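Local coordinates for cytochrome c2 (Rhodobacter sphaeroides, PDB 1CXC), which carries electrons on a covalently bound heme c, serving as the donor to the oxidized bacteriochlorophyll of photosynthetic purple bacteria, at residues A[10-15]-A[19-24]; A[46-51]-A[59-64]; A[79-84]-A[105-110]. All blocks are in the same frame, centred on the assembly; numbering follows the deposited sequence.

Interaction 1. Residues A[10-15]-A[19-24]; sequences KAFNQC and HVIVDD. With HEC (heme c), chain B.
Phe12 and Ile21 meet inside the protein, the methyl end of the isoleucine lying over one face of the phenyl ring. Ile21 CD1 sits 4.1 Å from the ring centroid and 27° off the ring normal, a CH-pi contact, and comes to 3.8 Å from Phe12 CZ; the flat aromatic face suits the slender end of the isoleucine. Phe12 swings its ring toward the 19-24 segment with CG anti to the backbone N (chi1 -170°). Cys15 CB packs over a face of the same ring, displaced toward its rim. With an alanine in place of Phe12, the CD1 methyl of Ile21 would probably lose its aromatic seat and a gap would be left beside the heme-bearing turn.

That turn is the CXXCH signature of c-type cytochromes, entered from helix 5-11. Cys15, whose thiol is the group able to form a thioether, closes one from SG to the vinyl-derived carbon HEC CAB at 2.0 Å, and Cys15 O receives the backbone N-H of His19 over 2.9 Å (157° at the hydrogen).

His19 can be followed outward. CB lies 3.6 Å from Cys15 O; CG, turned away from the carbonyl carbon, directs the imidazole at the heme. CD2 and CE1 come close to the pyrrole nitrogens HEC NB and HEC NA. Between these two ring carbons, His19 NE2 binds HEC FE at 2.0 Å. On the far side of the ring ND1 is hydrogen-bonded to Pro38 O, which fixes the rotation of the imidazole and would probably make it a stronger donor to the metal. Met100 SD supplies the other axial ligand.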
loop_
_atom_site.group_PDB
_atom_site.type_symbol
_atom_site.label_atom_id
_atom_site.label_comp_id
_atom_site.label_asym_id
_atom_site.label_seq_id
_atom_site.Cartn_x
_atom_site.Cartn_y
_atom_site.Cartn_z
ATOM N N LYS A 10 -10.747 10.717 -1.676
ATOM C CA LYS A 10 -10.179 12.017 -1.355
ATOM C C LYS A 10 -8.928 11.874 -0.530
ATOM O O LYS A 10 -7.960 12.617 -0.665
ATOM C CB LYS A 10 -11.161 12.834 -0.544
ATOM C CG LYS A 10 -10.655 14.250 -0.292
ATOM C CD LYS A 10 -11.677 15.008 0.552
ATOM C CE LYS A 10 -11.447 16.512 0.470
ATOM N N ALA A 11 -8.965 11.010 0.472
ATOM C CA ALA A 11 -7.797 10.829 1.314
ATOM C C ALA A 11 -6.603 10.240 0.567
ATOM O O ALA A 11 -5.452 10.541 0.889
ATOM C CB ALA A 11 -8.184 9.894 2.455
ATOM N N PHE A 12 -6.864 9.605 -0.579
ATOM C CA PHE A 12 -5.814 9.001 -1.391
ATOM C C PHE A 12 -4.964 10.040 -2.132
ATOM O O PHE A 12 -3.863 9.770 -2.620
ATOM C CB PHE A 12 -6.440 8.019 -2.384
ATOM C CG PHE A 12 -5.423 7.159 -3.116
ATOM C CD1 PHE A 12 -4.728 6.183 -2.422
ATOM C CD2 PHE A 12 -5.111 7.434 -4.428
ATOM C CE1 PHE A 12 -3.701 5.500 -3.044
ATOM C CE2 PHE A 12 -4.080 6.759 -5.047
ATOM C CZ PHE A 12 -3.371 5.792 -4.356
ATOM N N ASN A 13 -5.405 11.297 -2.178
ATOM C CA ASN A 13 -4.591 12.291 -2.850
ATOM C C ASN A 13 -3.252 12.371 -2.180
ATOM O O ASN A 13 -2.279 12.696 -2.826
ATOM C CB ASN A 13 -5.189 13.682 -2.760
ATOM C CG ASN A 13 -6.558 13.829 -3.393
ATOM O OD1 ASN A 13 -7.409 14.543 -2.858
ATOM N ND2 ASN A 13 -6.817 13.184 -4.535
ATOM N N GLN A 14 -3.181 12.216 -0.859
ATOM C CA GLN A 14 -1.890 12.303 -0.184
ATOM C C GLN A 14 -0.888 11.290 -0.712
ATOM O O GLN A 14 0.321 11.446 -0.548
ATOM C CB GLN A 14 -1.997 12.047 1.307
ATOM C CG GLN A 14 -3.400 12.001 1.884
ATOM C CD GLN A 14 -3.392 12.150 3.400
ATOM O OE1 GLN A 14 -2.406 12.586 3.998
ATOM N NE2 GLN A 14 -4.489 11.796 4.065
ATOM N N CYS A 15 -1.383 10.115 -1.061
ATOM C CA CYS A 15 -0.542 9.047 -1.566
ATOM C C CYS A 15 -0.057 9.271 -2.989
ATOM O O CYS A 15 0.954 8.704 -3.379
ATOM C CB CYS A 15 -1.338 7.739 -1.568
ATOM S SG CYS A 15 -2.337 7.430 -0.098
ATOM N N HIS A 19 2.564 7.269 -5.346
ATOM C CA HIS A 19 1.901 6.118 -5.931
ATOM C C HIS A 19 0.946 6.480 -7.061
ATOM O O HIS A 19 0.199 7.451 -6.970
ATOM C CB HIS A 19 1.087 5.394 -4.860
ATOM C CG HIS A 19 1.969 4.668 -3.842
ATOM N ND1 HIS A 19 2.521 3.409 -4.098
ATOM C CD2 HIS A 19 2.231 5.056 -2.543
ATOM C CE1 HIS A 19 3.111 3.071 -2.929
ATOM N NE2 HIS A 19 2.961 3.977 -2.012
ATOM N N VAL A 20 0.536 5.437 -7.749
ATOM C CA VAL A 20 -0.387 5.553 -8.844
ATOM C C VAL A 20 -1.238 4.276 -8.875
ATOM O O VAL A 20 -0.958 3.377 -8.092
ATOM C CB VAL A 20 0.514 5.624 -10.074
ATOM C CG1 VAL A 20 0.246 4.464 -10.998
ATOM C CG2 VAL A 20 0.448 6.976 -10.749
ATOM N N ILE A 21 -2.493 4.351 -9.325
ATOM C CA ILE A 21 -3.325 3.159 -9.500
ATOM C C ILE A 21 -3.679 3.081 -10.986
ATOM O O ILE A 21 -4.380 3.963 -11.491
ATOM C CB ILE A 21 -4.637 3.180 -8.660
ATOM C CG1 ILE A 21 -4.365 3.317 -7.169
ATOM C CG2 ILE A 21 -5.463 1.915 -8.917
ATOM C CD1 ILE A 21 -5.658 3.542 -6.356
ATOM N N VAL A 22 -2.901 2.315 -11.745
ATOM C CA VAL A 22 -3.119 2.175 -13.182
ATOM C C VAL A 22 -3.546 0.741 -13.456
ATOM O O VAL A 22 -2.816 -0.188 -13.132
ATOM C CB VAL A 22 -1.802 2.488 -13.917
ATOM C CG1 VAL A 22 -1.928 2.158 -15.390
ATOM C CG2 VAL A 22 -1.423 3.950 -13.722
ATOM N N ASP A 23 -4.609 0.498 -14.215
ATOM C CA ASP A 23 -5.009 -0.884 -14.402
ATOM C C ASP A 23 -4.287 -1.624 -15.509
ATOM O O ASP A 23 -3.287 -1.169 -16.054
ATOM C CB ASP A 23 -6.504 -0.968 -14.581
ATOM C CG ASP A 23 -6.992 -0.435 -15.917
ATOM O OD1 ASP A 23 -6.219 -0.373 -16.875
ATOM O OD2 ASP A 23 -8.183 -0.146 -16.001
ATOM N N ASP A 24 -4.635 -2.895 -15.692
ATOM C CA ASP A 24 -3.942 -3.691 -16.673
ATOM C C ASP A 24 -4.152 -3.300 -18.118
ATOM O O ASP A 24 -3.376 -3.729 -18.968
ATOM C CB ASP A 24 -4.303 -5.140 -16.460
ATOM C CG ASP A 24 -3.777 -5.652 -15.127
ATOM O OD1 ASP A 24 -2.793 -5.096 -14.641
ATOM O OD2 ASP A 24 -4.348 -6.596 -14.573
HETATM FE FE HEC B . 3.477 3.886 -0.064
HETATM C CHA HEC B . 4.948 0.874 -0.521
HETATM C CHB HEC B . 0.480 2.365 0.487
HETATM C CHC HEC B . 2.042 6.933 0.576
HETATM C CHD HEC B . 6.390 5.466 -0.919
HETATM N NA HEC B . 2.845 2.016 0.012
HETATM C C1A HEC B . 3.604 0.874 -0.191
HETATM C C2A HEC B . 2.796 -0.321 -0.022
HETATM C C3A HEC B . 1.545 0.090 0.290
HETATM C C4A HEC B . 1.579 1.543 0.275
HETATM C CMA HEC B . 0.385 -0.814 0.685
HETATM C CAA HEC B . 3.227 -1.764 -0.241
HETATM C CBA HEC B . 2.782 -2.245 -1.613
HETATM C CGA HEC B . 3.440 -3.520 -2.116
HETATM O O1A HEC B . 3.749 -3.581 -3.288
HETATM O O2A HEC B . 3.808 -4.351 -1.294
HETATM N NB HEC B . 1.675 4.506 0.441
HETATM C C1B HEC B . 0.521 3.742 0.548
HETATM C C2B HEC B . -0.636 4.578 0.823
HETATM C C3B HEC B . -0.201 5.872 0.932
HETATM C C4B HEC B . 1.235 5.814 0.677
HETATM C CMB HEC B . -2.078 4.079 0.970
HETATM C CAB HEC B . -0.982 7.006 1.296
HETATM C CBB HEC B . -1.623 7.132 2.614
HETATM N NC HEC B . 4.101 5.774 -0.114
HETATM C C1C HEC B . 3.369 6.915 0.199
HETATM C C2C HEC B . 4.143 8.113 -0.057
HETATM C C3C HEC B . 5.363 7.704 -0.476
HETATM C C4C HEC B . 5.325 6.255 -0.523
HETATM C CMC HEC B . 3.607 9.537 -0.072
HETATM C CAC HEC B . 6.436 8.510 -0.842
HETATM C CBC HEC B . 7.010 9.510 0.047
HETATM N ND HEC B . 5.258 3.302 -0.617
HETATM C C1D HEC B . 6.365 4.081 -0.950
HETATM C C2D HEC B . 7.519 3.256 -1.235
HETATM C C3D HEC B . 7.139 1.971 -1.058
HETATM C C4D HEC B . 5.732 2.003 -0.705
HETATM C CMD HEC B . 8.916 3.739 -1.621
HETATM C CAD HEC B . 8.071 0.775 -0.936
HETATM C CBD HEC B . 8.270 0.377 0.526
HETATM C CGD HEC B . 9.551 -0.424 0.805
HETATM O O1D HEC B . 9.907 -0.561 1.966
HETATM O O2D HEC B . 9.970 -1.174 -0.060
#

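Interaction 2. Residues A[46-51]-A[59-64]; sequences RTAGTQ and EGMKEA. With HEC (heme c), chain B.
Between Thr47 and Thr50 the backbone makes a type II beta turn that brings Gly49 against helix 59-66, its CA 4.7 Å from that of Lys62. Glycine suits this place twice over: its phi is positive (75°), and a beta carbon would run into Met61 O. Thr50 OG1 reaches back to Thr47 O at 2.7 Å and braces the turn from within.

Met61 carries the side-chain part of the contact. Its CG stands anti to the backbone N (chi1 -178°) and lies 3.8 Å from Gly49 N; beyond that the chain bends twice, placing SD 3.9 Å from Ala48 CB and turning the CE methyl to the aliphatic carbons of both heme propionates, HEC CAA and HEC CBD. A flexible, polarisable thioether can follow this curved surface, and the small Ala48 leaves room for the sulfur.

The 46-51 segment also grips the propionate that carries O1A and O2A. Gly49 N donates to HEC O2A over 3.3 Å in a nearly straight bond, and Arg46 NH1 gives a more bent one to HEC O1A (3.1 Å, 136°), the oxygen lying at the edge of the guanidinium, in its plane. Arginine fits here because its cation probably offsets the negative charge of the propionate, while NH2 bonds to Asn39 O. One water weakly joins Ala48 O to Lys62 O.

The loop is tied by backbone hydrogen bonds from Arg46 to Trp71 and from Ala48 to Leu69, in the stretch leading to helix 73-81, while on helix 59-66 Ala64 packs against Tyr90 of helix 83-91.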
loop_
_atom_site.group_PDB
_atom_site.type_symbol
_atom_site.label_atom_id
_atom_site.label_comp_id
_atom_site.label_asym_id
_atom_site.label_seq_id
_atom_site.Cartn_x
_atom_site.Cartn_y
_atom_site.Cartn_z
ATOM N N ARG A 46 -2.331 -8.974 -2.510
ATOM C CA ARG A 46 -1.051 -9.196 -3.137
ATOM C C ARG A 46 0.048 -9.431 -2.108
ATOM O O ARG A 46 0.130 -8.778 -1.060
ATOM C CB ARG A 46 -0.727 -7.955 -3.978
ATOM C CG ARG A 46 0.474 -8.011 -4.923
ATOM C CD ARG A 46 1.122 -6.616 -4.991
ATOM N NE ARG A 46 0.560 -5.819 -6.039
ATOM C CZ ARG A 46 0.532 -4.479 -6.022
ATOM N NH1 ARG A 46 1.468 -3.720 -5.452
ATOM N NH2 ARG A 46 -0.059 -3.960 -7.062
ATOM N N THR A 47 0.977 -10.344 -2.433
ATOM C CA THR A 47 2.108 -10.602 -1.554
ATOM C C THR A 47 2.988 -9.380 -1.543
ATOM O O THR A 47 3.273 -8.789 -2.597
ATOM C CB THR A 47 2.944 -11.763 -2.058
ATOM O OG1 THR A 47 2.042 -12.841 -2.076
ATOM C CG2 THR A 47 4.130 -12.051 -1.146
ATOM N N ALA A 48 3.374 -8.958 -0.353
ATOM C CA ALA A 48 4.178 -7.766 -0.214
ATOM C C ALA A 48 5.520 -7.864 -0.916
ATOM O O ALA A 48 6.126 -8.934 -0.964
ATOM C CB ALA A 48 4.410 -7.520 1.272
ATOM N N GLY A 49 5.966 -6.791 -1.590
ATOM C CA GLY A 49 7.270 -6.823 -2.233
ATOM C C GLY A 49 7.282 -7.637 -3.501
ATOM O O GLY A 49 8.350 -7.962 -3.987
ATOM N N THR A 50 6.191 -7.656 -4.243
ATOM C CA THR A 50 6.188 -8.460 -5.445
ATOM C C THR A 50 5.686 -7.759 -6.703
ATOM O O THR A 50 5.572 -8.421 -7.726
ATOM C CB THR A 50 5.411 -9.793 -5.255
ATOM O OG1 THR A 50 4.053 -9.472 -5.098
ATOM C CG2 THR A 50 5.879 -10.610 -4.061
ATOM N N GLN A 51 5.279 -6.474 -6.687
ATOM C CA GLN A 51 4.823 -5.862 -7.944
ATOM C C GLN A 51 5.918 -6.048 -8.991
ATOM O O GLN A 51 7.062 -5.652 -8.768
ATOM C CB GLN A 51 4.522 -4.381 -7.702
ATOM C CG GLN A 51 4.266 -3.555 -8.957
ATOM C CD GLN A 51 2.906 -3.840 -9.546
ATOM O OE1 GLN A 51 2.100 -4.557 -8.932
ATOM N NE2 GLN A 51 2.634 -3.368 -10.769
ATOM N N GLU A 59 14.801 -4.275 1.571
ATOM C CA GLU A 59 14.938 -5.657 1.976
ATOM C C GLU A 59 13.968 -6.029 3.080
ATOM O O GLU A 59 13.425 -7.132 3.087
ATOM C CB GLU A 59 16.377 -5.926 2.389
ATOM C CG GLU A 59 17.367 -5.513 1.304
ATOM C CD GLU A 59 16.973 -5.944 -0.110
ATOM O OE1 GLU A 59 16.599 -7.102 -0.289
ATOM O OE2 GLU A 59 17.174 -5.173 -1.052
ATOM N N GLY A 60 13.491 -5.060 3.856
ATOM C CA GLY A 60 12.526 -5.407 4.890
ATOM C C GLY A 60 11.182 -5.823 4.275
ATOM O O GLY A 60 10.518 -6.743 4.762
ATOM N N MET A 61 10.738 -5.128 3.202
ATOM C CA MET A 61 9.473 -5.431 2.553
ATOM C C MET A 61 9.565 -6.750 1.815
ATOM O O MET A 61 8.595 -7.489 1.703
ATOM C CB MET A 61 9.128 -4.299 1.578
ATOM C CG MET A 61 7.797 -4.504 0.876
ATOM S SD MET A 61 6.399 -4.272 1.978
ATOM C CE MET A 61 6.250 -2.509 1.910
ATOM N N LYS A 62 10.686 -7.008 1.157
ATOM C CA LYS A 62 10.823 -8.268 0.455
ATOM C C LYS A 62 10.763 -9.425 1.453
ATOM O O LYS A 62 10.073 -10.430 1.250
ATOM C CB LYS A 62 12.146 -8.281 -0.286
ATOM C CG LYS A 62 12.124 -7.518 -1.602
ATOM C CD LYS A 62 13.541 -7.454 -2.174
ATOM C CE LYS A 62 13.608 -6.428 -3.297
ATOM N NZ LYS A 62 14.940 -6.331 -3.875
ATOM N N GLU A 63 11.437 -9.255 2.589
ATOM C CA GLU A 63 11.452 -10.245 3.638
ATOM C C GLU A 63 10.040 -10.551 4.134
ATOM O O GLU A 63 9.746 -11.676 4.542
ATOM C CB GLU A 63 12.266 -9.666 4.770
ATOM C CG GLU A 63 12.678 -10.699 5.796
ATOM C CD GLU A 63 13.434 -10.112 6.984
ATOM O OE1 GLU A 63 14.192 -9.152 6.803
ATOM O OE2 GLU A 63 13.350 -10.699 8.062
ATOM N N ALA A 64 9.299 -9.505 4.504
ATOM C CA ALA A 64 7.944 -9.699 4.973
ATOM C C ALA A 64 7.111 -10.497 3.982
ATOM O O ALA A 64 6.204 -11.223 4.379
ATOM C CB ALA A 64 7.282 -8.340 5.157
HETATM FE FE HEC B . 3.477 3.886 -0.064
HETATM C CHA HEC B . 4.948 0.874 -0.521
HETATM C CHB HEC B . 0.480 2.365 0.487
HETATM C CHC HEC B . 2.042 6.933 0.576
HETATM C CHD HEC B . 6.390 5.466 -0.919
HETATM N NA HEC B . 2.845 2.016 0.012
HETATM C C1A HEC B . 3.604 0.874 -0.191
HETATM C C2A HEC B . 2.796 -0.321 -0.022
HETATM C C3A HEC B . 1.545 0.090 0.290
HETATM C C4A HEC B . 1.579 1.543 0.275
HETATM C CMA HEC B . 0.385 -0.814 0.685
HETATM C CAA HEC B . 3.227 -1.764 -0.241
HETATM C CBA HEC B . 2.782 -2.245 -1.613
HETATM C CGA HEC B . 3.440 -3.520 -2.116
HETATM O O1A HEC B . 3.749 -3.581 -3.288
HETATM O O2A HEC B . 3.808 -4.351 -1.294
HETATM N NB HEC B . 1.675 4.506 0.441
HETATM C C1B HEC B . 0.521 3.742 0.548
HETATM C C2B HEC B . -0.636 4.578 0.823
HETATM C C3B HEC B . -0.201 5.872 0.932
HETATM C C4B HEC B . 1.235 5.814 0.677
HETATM C CMB HEC B . -2.078 4.079 0.970
HETATM C CAB HEC B . -0.982 7.006 1.296
HETATM C CBB HEC B . -1.623 7.132 2.614
HETATM N NC HEC B . 4.101 5.774 -0.114
HETATM C C1C HEC B . 3.369 6.915 0.199
HETATM C C2C HEC B . 4.143 8.113 -0.057
HETATM C C3C HEC B . 5.363 7.704 -0.476
HETATM C C4C HEC B . 5.325 6.255 -0.523
HETATM C CMC HEC B . 3.607 9.537 -0.072
HETATM C CAC HEC B . 6.436 8.510 -0.842
HETATM C CBC HEC B . 7.010 9.510 0.047
HETATM N ND HEC B . 5.258 3.302 -0.617
HETATM C C1D HEC B . 6.365 4.081 -0.950
HETATM C C2D HEC B . 7.519 3.256 -1.235
HETATM C C3D HEC B . 7.139 1.971 -1.058
HETATM C C4D HEC B . 5.732 2.003 -0.705
HETATM C CMD HEC B . 8.916 3.739 -1.621
HETATM C CAD HEC B . 8.071 0.775 -0.936
HETATM C CBD HEC B . 8.270 0.377 0.526
HETATM C CGD HEC B . 9.551 -0.424 0.805
HETATM O O1D HEC B . 9.907 -0.561 1.966
HETATM O O2D HEC B . 9.970 -1.174 -0.060
HETATM O O HOH W 1 8.381 -11.504 -1.598
#

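Interaction 3. Residues A[79-84]-A[105-110]; sequences YVQDPT and KKEADA. With HEC (heme c), chain B.
The C-terminal helix of the cytochrome c fold, residues 107-120, begins beside the end of helix 73-81, and this contact joins its first turn to the bend at Asp82 that leads into helix 83-91. Val80 and Ala110 make the buried part: Val80 CG2 lies 3.8 Å from Ala110 CB. With Val80 CG1 anti to the carbonyl carbon (chi1 -59°) and facing the heme, 4.0 Å from the methyl HEC CMB, CG2 falls between the backbone N and the carbonyl carbon and meets the alanine. A beta-branched residue can thus serve helix and cofactor at once, and alanine allows a close approach on the other side.

Toward the surface, Gln81 and Glu107 meet through their extended chains. Gln81 NE2 gives a weak hydrogen bond of 3.4 Å to Glu107 OE1 (155° at the hydrogen), with the amide and carboxylate planes almost perpendicular, 87° apart. The stronger partner of NE2 is Val77 O, so the amide is held mainly within its own helix.

Tyr79, just before Val80, turns instead to the porphyrin: its CE2 is 3.7 Å from HEC C3A, and OH reaches 3.5 Å from the meso carbon HEC CHA. Pro83 CG lies over one face of the tyrosine ring near its rim. At the bend Asp82 is the N-cap of helix 83-91, its OD1 accepting from Lys85 N; a short side chain with an acceptor suits that task.

The polar pairing across the two segments is therefore slight, and the join probably relies chiefly on apolar contact at Val80 and Ala110, with the carboxylate of Glu107 adding a modest electrostatic attraction to an uncharged amide.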
loop_
_atom_site.group_PDB
_atom_site.type_symbol
_atom_site.label_atom_id
_atom_site.label_comp_id
_atom_site.label_asym_id
_atom_site.label_seq_id
_atom_site.Cartn_x
_atom_site.Cartn_y
_atom_site.Cartn_z
ATOM N N TYR A 79 0.349 -0.841 8.693
ATOM C CA TYR A 79 1.498 -0.448 7.912
ATOM C C TYR A 79 1.519 1.013 7.518
ATOM O O TYR A 79 2.524 1.676 7.717
ATOM C CB TYR A 79 1.576 -1.315 6.674
ATOM C CG TYR A 79 2.611 -0.827 5.678
ATOM C CD1 TYR A 79 3.945 -1.005 5.938
ATOM C CD2 TYR A 79 2.188 -0.199 4.516
ATOM C CE1 TYR A 79 4.875 -0.541 5.041
ATOM C CE2 TYR A 79 3.117 0.252 3.611
ATOM C CZ TYR A 79 4.452 0.086 3.882
ATOM O OH TYR A 79 5.395 0.548 2.977
ATOM N N VAL A 80 0.447 1.533 6.901
ATOM C CA VAL A 80 0.446 2.938 6.479
ATOM C C VAL A 80 0.626 3.899 7.640
ATOM O O VAL A 80 1.031 5.034 7.416
ATOM C CB VAL A 80 -0.828 3.319 5.691
ATOM C CG1 VAL A 80 -0.957 2.444 4.458
ATOM C CG2 VAL A 80 -2.081 3.250 6.559
ATOM N N GLN A 81 0.244 3.533 8.874
ATOM C CA GLN A 81 0.425 4.430 9.995
ATOM C C GLN A 81 1.875 4.566 10.430
ATOM O O GLN A 81 2.265 5.553 11.030
ATOM C CB GLN A 81 -0.435 3.982 11.150
ATOM C CG GLN A 81 -1.904 4.213 10.839
ATOM C CD GLN A 81 -2.799 3.864 12.017
ATOM O OE1 GLN A 81 -2.847 4.595 13.001
ATOM N NE2 GLN A 81 -3.490 2.715 11.985
ATOM N N ASP A 82 2.688 3.543 10.236
ATOM C CA ASP A 82 4.109 3.626 10.558
ATOM C C ASP A 82 4.803 2.470 9.865
ATOM O O ASP A 82 4.867 1.359 10.393
ATOM C CB ASP A 82 4.374 3.541 12.057
ATOM C CG ASP A 82 5.795 3.963 12.445
ATOM O OD1 ASP A 82 6.747 3.622 11.724
ATOM O OD2 ASP A 82 5.967 4.437 13.570
ATOM N N PRO A 83 5.311 2.689 8.663
ATOM C CA PRO A 83 5.809 1.600 7.858
ATOM C C PRO A 83 7.049 0.916 8.403
ATOM O O PRO A 83 7.088 -0.307 8.421
ATOM C CB PRO A 83 6.080 2.225 6.505
ATOM C CG PRO A 83 5.291 3.517 6.448
ATOM C CD PRO A 83 4.971 3.883 7.875
ATOM N N THR A 84 7.909 1.622 9.117
ATOM C CA THR A 84 9.107 0.992 9.606
ATOM C C THR A 84 8.843 0.199 10.863
ATOM O O THR A 84 9.293 -0.932 10.988
ATOM C CB THR A 84 10.188 2.041 9.831
ATOM O OG1 THR A 84 10.637 2.366 8.535
ATOM C CG2 THR A 84 11.354 1.494 10.614
ATOM N N LYS A 105 -1.475 9.810 9.561
ATOM C CA LYS A 105 -1.764 9.966 10.989
ATOM C C LYS A 105 -3.137 9.533 11.418
ATOM O O LYS A 105 -3.285 9.096 12.543
ATOM C CB LYS A 105 -1.593 11.397 11.505
ATOM C CG LYS A 105 -0.835 12.343 10.584
ATOM C CD LYS A 105 0.660 12.053 10.617
ATOM N N LYS A 106 -4.112 9.468 10.522
ATOM C CA LYS A 106 -5.439 9.096 10.951
ATOM C C LYS A 106 -5.841 7.671 10.580
ATOM O O LYS A 106 -5.940 7.325 9.410
ATOM C CB LYS A 106 -6.449 10.068 10.360
ATOM C CG LYS A 106 -6.889 11.144 11.339
ATOM C CD LYS A 106 -7.435 12.368 10.607
ATOM N N GLU A 107 -6.280 6.900 11.583
ATOM C CA GLU A 107 -6.740 5.534 11.379
ATOM C C GLU A 107 -7.936 5.527 10.458
ATOM O O GLU A 107 -8.162 4.562 9.746
ATOM C CB GLU A 107 -7.185 4.932 12.701
ATOM C CG GLU A 107 -7.580 3.465 12.606
ATOM C CD GLU A 107 -7.308 2.691 13.903
ATOM O OE1 GLU A 107 -6.145 2.335 14.142
ATOM O OE2 GLU A 107 -8.187 2.670 14.770
ATOM N N ALA A 108 -8.892 6.425 10.715
ATOM C CA ALA A 108 -10.080 6.496 9.881
ATOM C C ALA A 108 -9.711 6.644 8.422
ATOM O O ALA A 108 -10.348 6.078 7.546
ATOM C CB ALA A 108 -10.909 7.704 10.283
ATOM N N ASP A 109 -8.739 7.490 8.103
ATOM C CA ASP A 109 -8.348 7.633 6.715
ATOM C C ASP A 109 -7.783 6.316 6.187
ATOM O O ASP A 109 -8.000 5.958 5.037
ATOM C CB ASP A 109 -7.273 8.699 6.579
ATOM C CG ASP A 109 -7.817 10.119 6.587
ATOM O OD1 ASP A 109 -8.946 10.283 7.029
ATOM O OD2 ASP A 109 -6.993 11.032 6.571
ATOM N N ALA A 110 -7.056 5.553 7.026
ATOM C CA ALA A 110 -6.502 4.274 6.592
ATOM C C ALA A 110 -7.599 3.294 6.226
ATOM O O ALA A 110 -7.520 2.652 5.177
ATOM C CB ALA A 110 -5.715 3.644 7.720
HETATM FE FE HEC B . 3.477 3.886 -0.064
HETATM C CHA HEC B . 4.948 0.874 -0.521
HETATM C CHB HEC B . 0.480 2.365 0.487
HETATM C CHC HEC B . 2.042 6.933 0.576
HETATM C CHD HEC B . 6.390 5.466 -0.919
HETATM N NA HEC B . 2.845 2.016 0.012
HETATM C C1A HEC B . 3.604 0.874 -0.191
HETATM C C2A HEC B . 2.796 -0.321 -0.022
HETATM C C3A HEC B . 1.545 0.090 0.290
HETATM C C4A HEC B . 1.579 1.543 0.275
HETATM C CMA HEC B . 0.385 -0.814 0.685
HETATM C CAA HEC B . 3.227 -1.764 -0.241
HETATM C CBA HEC B . 2.782 -2.245 -1.613
HETATM C CGA HEC B . 3.440 -3.520 -2.116
HETATM O O1A HEC B . 3.749 -3.581 -3.288
HETATM O O2A HEC B . 3.808 -4.351 -1.294
HETATM N NB HEC B . 1.675 4.506 0.441
HETATM C C1B HEC B . 0.521 3.742 0.548
HETATM C C2B HEC B . -0.636 4.578 0.823
HETATM C C3B HEC B . -0.201 5.872 0.932
HETATM C C4B HEC B . 1.235 5.814 0.677
HETATM C CMB HEC B . -2.078 4.079 0.970
HETATM C CAB HEC B . -0.982 7.006 1.296
HETATM C CBB HEC B . -1.623 7.132 2.614
HETATM N NC HEC B . 4.101 5.774 -0.114
HETATM C C1C HEC B . 3.369 6.915 0.199
HETATM C C2C HEC B . 4.143 8.113 -0.057
HETATM C C3C HEC B . 5.363 7.704 -0.476
HETATM C C4C HEC B . 5.325 6.255 -0.523
HETATM C CMC HEC B . 3.607 9.537 -0.072
HETATM C CAC HEC B . 6.436 8.510 -0.842
HETATM C CBC HEC B . 7.010 9.510 0.047
HETATM N ND HEC B . 5.258 3.302 -0.617
HETATM C C1D HEC B . 6.365 4.081 -0.950
HETATM C C2D HEC B . 7.519 3.256 -1.235
HETATM C C3D HEC B . 7.139 1.971 -1.058
HETATM C C4D HEC B . 5.732 2.003 -0.705
HETATM C CMD HEC B . 8.916 3.739 -1.621
HETATM C CAD HEC B . 8.071 0.775 -0.936
HETATM C CBD HEC B . 8.270 0.377 0.526
HETATM C CGD HEC B . 9.551 -0.424 0.805
HETATM O O1D HEC B . 9.907 -0.561 1.966
HETATM O O2D HEC B . 9.970 -1.174 -0.060
#

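How the interactions relate
All three contacts touch the same heme c. Interaction 1 holds the iron and a thioether, interaction 2 binds one propionate and packs on the other, and interaction 3 meets the porphyrin through Tyr79. Interactions 1 and 2 lie on opposite sides of the chain's centre, their centres 19 Å apart, and do not touch; the heme spans them. Interaction 3 meets both. Its Asp109 OD2 lies 3.6 Å from Gln14 NE2 of interaction 1, just past helix 5-11, where the chain passes helix 107-120, and its Tyr79 OH packs 3.3 Å from Met61 CE of interaction 2. Along the chain interaction 1 closes before either of the others opens.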